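Local coordinates for protein teichoic acid D-alanine hydrolase (Staphylococcus aureus, PDB 5ZH8) that removes D-alanyl groups from wall teichoic acid and lipoteichoic acid as an esterase, affecting methicillin resistance and cell wall structure, at residues Arg275-Asp280 against Gly345-Val350; Phe123-Ala128 against Gln349-Tyr354. All blocks are in the same frame, centred on the assembly; numbering follows the deposited sequence.

In the fold
The two contacts meet on one hairpin, strands 340-346 and 349-355, neighbours in the large antiparallel sheet of a beta-lactamase-type fold. In chain order, 123-128 comes first, then 275-280, and last the hairpin that both reach, where their segments overlap at Gln349 and Val350. Their centres lie about 11 Å apart. Interaction 1 sets the hairpin turn against the loop after strand 272-273; interaction 2 joins the next strand to strand 123-124 deep in the chain. Leu124 CD2 packs on Phe346 and Phe347, and Gly126 on Phe346, joining the two contacts just before Ser127 to Lys130, which match the SxxK motif of the family's active site.

Interaction 1. Residues Arg275-Asp280 against Gly345-Val350; sequences RPNILD and GFFGQV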
loop_
_atom_site.group_PDB
_atom_site.type_symbol
_atom_site.label_atom_id
_atom_site.label_comp_id
_atom_site.label_asym_id
_atom_site.label_seq_id
_atom_site.Cartn_x
_atom_site.Cartn_y
_atom_site.Cartn_z
ATOM N N ARG A 275 -13.148 -5.156 3.467
ATOM C CA ARG A 275 -14.241 -4.832 4.377
ATOM C C ARG A 275 -13.701 -4.412 5.734
ATOM O O ARG A 275 -12.942 -5.164 6.350
ATOM C CB ARG A 275 -15.170 -6.039 4.545
ATOM C CG ARG A 275 -16.499 -5.745 5.231
ATOM C CD ARG A 275 -17.524 -6.843 4.914
ATOM N NE ARG A 275 -18.833 -6.560 5.503
ATOM C CZ ARG A 275 -19.186 -6.831 6.764
ATOM N NH1 ARG A 275 -18.336 -7.420 7.605
ATOM N NH2 ARG A 275 -20.409 -6.515 7.192
ATOM N N PRO A 276 -14.069 -3.198 6.198
ATOM C CA PRO A 276 -13.713 -2.808 7.559
ATOM C C PRO A 276 -14.364 -3.737 8.582
ATOM O O PRO A 276 -15.584 -3.926 8.564
ATOM C CB PRO A 276 -14.264 -1.387 7.675
ATOM C CG PRO A 276 -14.333 -0.884 6.280
ATOM C CD PRO A 276 -14.698 -2.086 5.461
ATOM N N ASN A 277 -13.536 -4.318 9.447
ATOM C CA ASN A 277 -13.970 -5.335 10.402
ATOM C C ASN A 277 -13.665 -4.969 11.866
ATOM O O ASN A 277 -13.915 -5.779 12.765
ATOM C CB ASN A 277 -13.311 -6.675 10.047
ATOM C CG ASN A 277 -11.794 -6.588 9.967
ATOM O OD1 ASN A 277 -11.207 -5.509 10.042
ATOM N ND2 ASN A 277 -11.152 -7.732 9.841
ATOM N N ILE A 278 -13.140 -3.764 12.097
ATOM C CA ILE A 278 -12.665 -3.356 13.423
ATOM C C ILE A 278 -13.051 -1.919 13.811
ATOM O O ILE A 278 -12.550 -1.379 14.796
ATOM C CB ILE A 278 -11.125 -3.484 13.510
ATOM C CG1 ILE A 278 -10.446 -2.658 12.411
ATOM C CG2 ILE A 278 -10.710 -4.943 13.422
ATOM C CD1 ILE A 278 -8.938 -2.572 12.534
ATOM N N LEU A 279 -13.954 -1.305 13.054
ATOM C CA LEU A 279 -14.265 0.109 13.237
ATOM C C LEU A 279 -15.084 0.374 14.505
ATOM O O LEU A 279 -15.173 1.518 14.966
ATOM C CB LEU A 279 -14.976 0.654 11.998
ATOM C CG LEU A 279 -14.222 0.547 10.661
ATOM C CD1 LEU A 279 -15.012 1.252 9.572
ATOM C CD2 LEU A 279 -12.818 1.124 10.771
ATOM N N ASP A 280 -15.675 -0.675 15.072
ATOM C CA ASP A 280 -16.340 -0.578 16.386
ATOM C C ASP A 280 -15.377 -0.265 17.545
ATOM O O ASP A 280 -15.795 0.278 18.560
ATOM C CB ASP A 280 -17.159 -1.850 16.692
ATOM C CG ASP A 280 -16.336 -3.132 16.620
ATOM O OD1 ASP A 280 -15.171 -3.106 16.151
ATOM O OD2 ASP A 280 -16.878 -4.183 17.029
ATOM N N GLY A 345 -4.775 6.435 5.840
ATOM C CA GLY A 345 -4.807 5.262 4.960
ATOM C C GLY A 345 -5.441 4.099 5.700
ATOM O O GLY A 345 -4.899 3.637 6.709
ATOM N N PHE A 346 -6.585 3.622 5.220
ATOM C CA PHE A 346 -7.326 2.600 5.948
ATOM C C PHE A 346 -8.248 1.815 5.019
ATOM O O PHE A 346 -8.948 2.400 4.190
ATOM C CB PHE A 346 -8.131 3.281 7.077
ATOM C CG PHE A 346 -8.198 2.502 8.365
ATOM C CD1 PHE A 346 -7.139 1.702 8.799
ATOM C CD2 PHE A 346 -9.309 2.630 9.184
ATOM C CE1 PHE A 346 -7.231 1.002 9.990
ATOM C CE2 PHE A 346 -9.396 1.941 10.386
ATOM C CZ PHE A 346 -8.355 1.131 10.785
ATOM N N PHE A 347 -8.226 0.493 5.169
ATOM C CA PHE A 347 -9.067 -0.429 4.401
ATOM C C PHE A 347 -9.275 -0.016 2.952
ATOM O O PHE A 347 -10.394 0.260 2.522
ATOM C CB PHE A 347 -10.404 -0.653 5.112
ATOM C CG PHE A 347 -10.266 -1.388 6.411
ATOM C CD1 PHE A 347 -10.238 -2.777 6.438
ATOM C CD2 PHE A 347 -10.135 -0.692 7.602
ATOM C CE1 PHE A 347 -10.094 -3.455 7.630
ATOM C CE2 PHE A 347 -9.994 -1.371 8.800
ATOM C CZ PHE A 347 -9.973 -2.754 8.810
ATOM N N GLY A 348 -8.164 0.041 2.223
ATOM C CA GLY A 348 -8.167 0.307 0.786
ATOM C C GLY A 348 -8.507 1.721 0.359
ATOM O O GLY A 348 -8.706 1.971 -0.826
ATOM N N GLN A 349 -8.568 2.651 1.310
ATOM C CA GLN A 349 -8.888 4.035 1.006
ATOM C C GLN A 349 -7.746 4.926 1.451
ATOM O O GLN A 349 -6.963 4.558 2.324
ATOM C CB GLN A 349 -10.198 4.443 1.674
ATOM C CG GLN A 349 -11.353 3.496 1.349
ATOM C CD GLN A 349 -12.732 4.091 1.579
ATOM O OE1 GLN A 349 -12.885 5.306 1.717
ATOM N NE2 GLN A 349 -13.748 3.238 1.606
ATOM N N VAL A 350 -7.636 6.087 0.818
ATOM C CA VAL A 350 -6.638 7.083 1.183
ATOM C C VAL A 350 -7.315 8.446 1.167
ATOM O O VAL A 350 -7.902 8.839 0.154
ATOM C CB VAL A 350 -5.440 7.117 0.216
ATOM C CG1 VAL A 350 -4.261 7.802 0.885
ATOM C CG2 VAL A 350 -5.044 5.718 -0.224
#
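Pro276 and Phe347 meet by a CH-pi contact: the proline CA sits 3.7 Å from the centroid of the Phe347 ring, over its face and 13° off the normal. The pyrrolidine follows with its CG 4.1 Å from Phe347 CG. Of all residues here Phe347 gives up the most surface to the opposite segment, its ring touched by Arg275 O, Pro276, Asn277, Ile278 and Leu279.

The other contacts of this ring are apolar or weakly polar. Ile278 CG1 approaches its edge, 3.6 Å from Phe347 CZ; with CG1 between the backbone N and the carbonyl carbon (chi1 57°), the branch is swung toward the hairpin. Asn277 sends its OD1 obliquely to Phe347 CZ at 3.3 Å, the amide nearly perpendicular to the ring.

The two phenylalanines belong to a type I' turn, Phe346 to Gln349, that closes the hairpin of strands 340-346 and 349-355. Phe346 N to Gln349 O and Gln349 N to Phe346 O bond in both directions, and Phe347 and Gly348 both take positive phi, as this turn requires.

Phe346 belongs to the same apolar cluster. Phe347 CD2 stands over the centre of its ring, while Leu279 CD2 comes obliquely to Phe346 CE2 at 3.5 Å and Ile278 CD1 to Phe346 CZ at 4.1 Å. Elsewhere in the fold, Pro276 and Leu279 also touch Tyr289 of strand 288-290; Phe346 also meets the ring of Tyr282, and Asn287 ND2 holds the Leu279 carbonyl.

Interaction 2. Residues Phe123-Ala128 against Gln349-Tyr354; sequences FLIGSA and QVFTVY
Gln349 OE1 accepts a hydrogen bond from the backbone N of Leu124 at 2.8 Å. The bond is bent, with an angle of 135° at the hydrogen, and the donor stands above the carbonyl plane, 46° out of it. The glutamine chain runs extended beyond CG, taking its amide alongside strand 123-124, where OE1 also lies at the edge of the Phe123 ring, near its plane. Ring and amide planes stand close to perpendicular.

Two residues further along strand 349-355, Phe351 offers one ring face to Ile125. The methyl CG2 is centred on the ring, 3.6 Å from the centroid and almost exactly on the normal, a CH-pi contact. Phe351 CG lies anti to its backbone N (chi1 -161°), which turns the ring toward Ile125. Phe123 CB comes instead to the ring's edge, 3.8 Å from Phe351 CD2.

Further out, the Phe351 ring packs on Val362 and Ala364 of strand 359-365 and on Met295 of helix 292-303. Strand 123-124 is itself held in a small separate sheet by strand 288-290, through backbone bonds of Phe123 with Met290 and Ile125 with Leu288. Past Ile125, whose O accepts from Ala128 N, the chain enters a 3-10 segment. Ser127 OG there is hydrogen-bonded to Tyr211 OH and Lys130 NZ; Ser127 to Lys130 match the SxxK motif, whose serine is the nucleophile in serine beta-lactamases and penicillin-binding proteins.

All five touching residues are buried. In this otherwise apolar interface Gln349 satisfies the backbone N-H of Leu124; with OE1 accepting from Leu124 and NE2 giving a weak bond to Ala261 O, the two ends of its amide have distinct roles, consistent with one fixed orientation.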
loop_
_atom_site.group_PDB
_atom_site.type_symbol
_atom_site.label_atom_id
_atom_site.label_comp_id
_atom_site.label_asym_id
_atom_site.label_seq_id
_atom_site.Cartn_x
_atom_site.Cartn_y
_atom_site.Cartn_z
ATOM N N PHE A 123 -15.964 8.906 2.280
ATOM C CA PHE A 123 -14.811 8.014 2.316
ATOM C C PHE A 123 -14.306 7.824 3.731
ATOM O O PHE A 123 -14.349 8.743 4.534
ATOM C CB PHE A 123 -13.680 8.578 1.454
ATOM C CG PHE A 123 -14.034 8.696 0.006
ATOM C CD1 PHE A 123 -14.783 9.768 -0.447
ATOM C CD2 PHE A 123 -13.631 7.732 -0.899
ATOM C CE1 PHE A 123 -15.120 9.878 -1.779
ATOM C CE2 PHE A 123 -13.968 7.839 -2.233
ATOM C CZ PHE A 123 -14.713 8.912 -2.676
ATOM N N LEU A 124 -13.833 6.620 4.026
ATOM C CA LEU A 124 -13.180 6.319 5.288
ATOM C C LEU A 124 -11.928 7.183 5.417
ATOM O O LEU A 124 -10.960 7.000 4.689
ATOM C CB LEU A 124 -12.817 4.834 5.344
ATOM C CG LEU A 124 -12.091 4.292 6.572
ATOM C CD1 LEU A 124 -12.871 4.620 7.841
ATOM C CD2 LEU A 124 -11.893 2.787 6.433
ATOM N N ILE A 125 -11.957 8.142 6.337
ATOM C CA ILE A 125 -10.861 9.098 6.464
ATOM C C ILE A 125 -9.680 8.528 7.233
ATOM O O ILE A 125 -8.614 9.150 7.261
ATOM C CB ILE A 125 -11.309 10.431 7.108
ATOM C CG1 ILE A 125 -11.637 10.267 8.601
ATOM C CG2 ILE A 125 -12.502 11.008 6.357
ATOM C CD1 ILE A 125 -11.972 11.571 9.304
ATOM N N GLY A 126 -9.869 7.367 7.860
ATOM C CA GLY A 126 -8.819 6.730 8.648
ATOM C C GLY A 126 -8.152 7.687 9.626
ATOM O O GLY A 126 -8.819 8.443 10.340
ATOM N N SER A 127 -6.822 7.686 9.617
ATOM C CA SER A 127 -6.031 8.447 10.580
ATOM C C SER A 127 -6.312 9.952 10.605
ATOM O O SER A 127 -5.906 10.642 11.545
ATOM C CB SER A 127 -4.552 8.228 10.319
ATOM O OG SER A 127 -3.799 8.669 11.420
ATOM N N ALA A 128 -6.998 10.469 9.587
ATOM C CA ALA A 128 -7.417 11.865 9.598
ATOM C C ALA A 128 -8.483 12.154 10.661
ATOM O O ALA A 128 -8.697 13.317 11.002
ATOM C CB ALA A 128 -7.900 12.296 8.223
ATOM N N GLN A 349 -8.568 2.651 1.310
ATOM C CA GLN A 349 -8.888 4.035 1.006
ATOM C C GLN A 349 -7.746 4.926 1.451
ATOM O O GLN A 349 -6.963 4.558 2.324
ATOM C CB GLN A 349 -10.198 4.443 1.674
ATOM C CG GLN A 349 -11.353 3.496 1.349
ATOM C CD GLN A 349 -12.732 4.091 1.579
ATOM O OE1 GLN A 349 -12.885 5.306 1.717
ATOM N NE2 GLN A 349 -13.748 3.238 1.606
ATOM N N VAL A 350 -7.636 6.087 0.818
ATOM C CA VAL A 350 -6.638 7.083 1.183
ATOM C C VAL A 350 -7.315 8.446 1.167
ATOM O O VAL A 350 -7.902 8.839 0.154
ATOM C CB VAL A 350 -5.440 7.117 0.216
ATOM C CG1 VAL A 350 -4.261 7.802 0.885
ATOM C CG2 VAL A 350 -5.044 5.718 -0.224
ATOM N N PHE A 351 -7.227 9.158 2.288
ATOM C CA PHE A 351 -7.907 10.430 2.453
ATOM C C PHE A 351 -6.878 11.492 2.835
ATOM O O PHE A 351 -6.317 11.463 3.929
ATOM C CB PHE A 351 -8.983 10.294 3.529
ATOM C CG PHE A 351 -10.029 11.360 3.474
ATOM C CD1 PHE A 351 -9.829 12.574 4.104
ATOM C CD2 PHE A 351 -11.215 11.146 2.786
ATOM C CE1 PHE A 351 -10.792 13.559 4.050
ATOM C CE2 PHE A 351 -12.185 12.129 2.728
ATOM C CZ PHE A 351 -11.971 13.341 3.358
ATOM N N THR A 352 -6.628 12.421 1.921
ATOM C CA THR A 352 -5.506 13.335 2.056
ATOM C C THR A 352 -5.961 14.773 1.841
ATOM O O THR A 352 -6.840 15.041 1.024
ATOM C CB THR A 352 -4.377 12.969 1.069
ATOM O OG1 THR A 352 -4.077 11.565 1.170
ATOM C CG2 THR A 352 -3.119 13.763 1.362
ATOM N N VAL A 353 -5.366 15.687 2.603
ATOM C CA VAL A 353 -5.735 17.098 2.583
ATOM C C VAL A 353 -4.457 17.910 2.594
ATOM O O VAL A 353 -3.624 17.743 3.478
ATOM C CB VAL A 353 -6.559 17.518 3.826
ATOM C CG1 VAL A 353 -7.063 18.945 3.672
ATOM C CG2 VAL A 353 -7.726 16.570 4.071
ATOM N N TYR A 354 -4.299 18.772 1.601
ATOM C CA TYR A 354 -3.246 19.781 1.594
ATOM C C TYR A 354 -3.955 21.114 1.626
ATOM O O TYR A 354 -4.912 21.310 0.873
ATOM C CB TYR A 354 -2.433 19.708 0.308
ATOM C CG TYR A 354 -1.251 18.766 0.303
ATOM C CD1 TYR A 354 -1.192 17.646 1.125
ATOM C CD2 TYR A 354 -0.202 18.987 -0.579
ATOM C CE1 TYR A 354 -0.102 16.800 1.079
ATOM C CE2 TYR A 354 0.880 18.147 -0.636
ATOM C CZ TYR A 354 0.931 17.059 0.189
ATOM O OH TYR A 354 2.036 16.251 0.101
#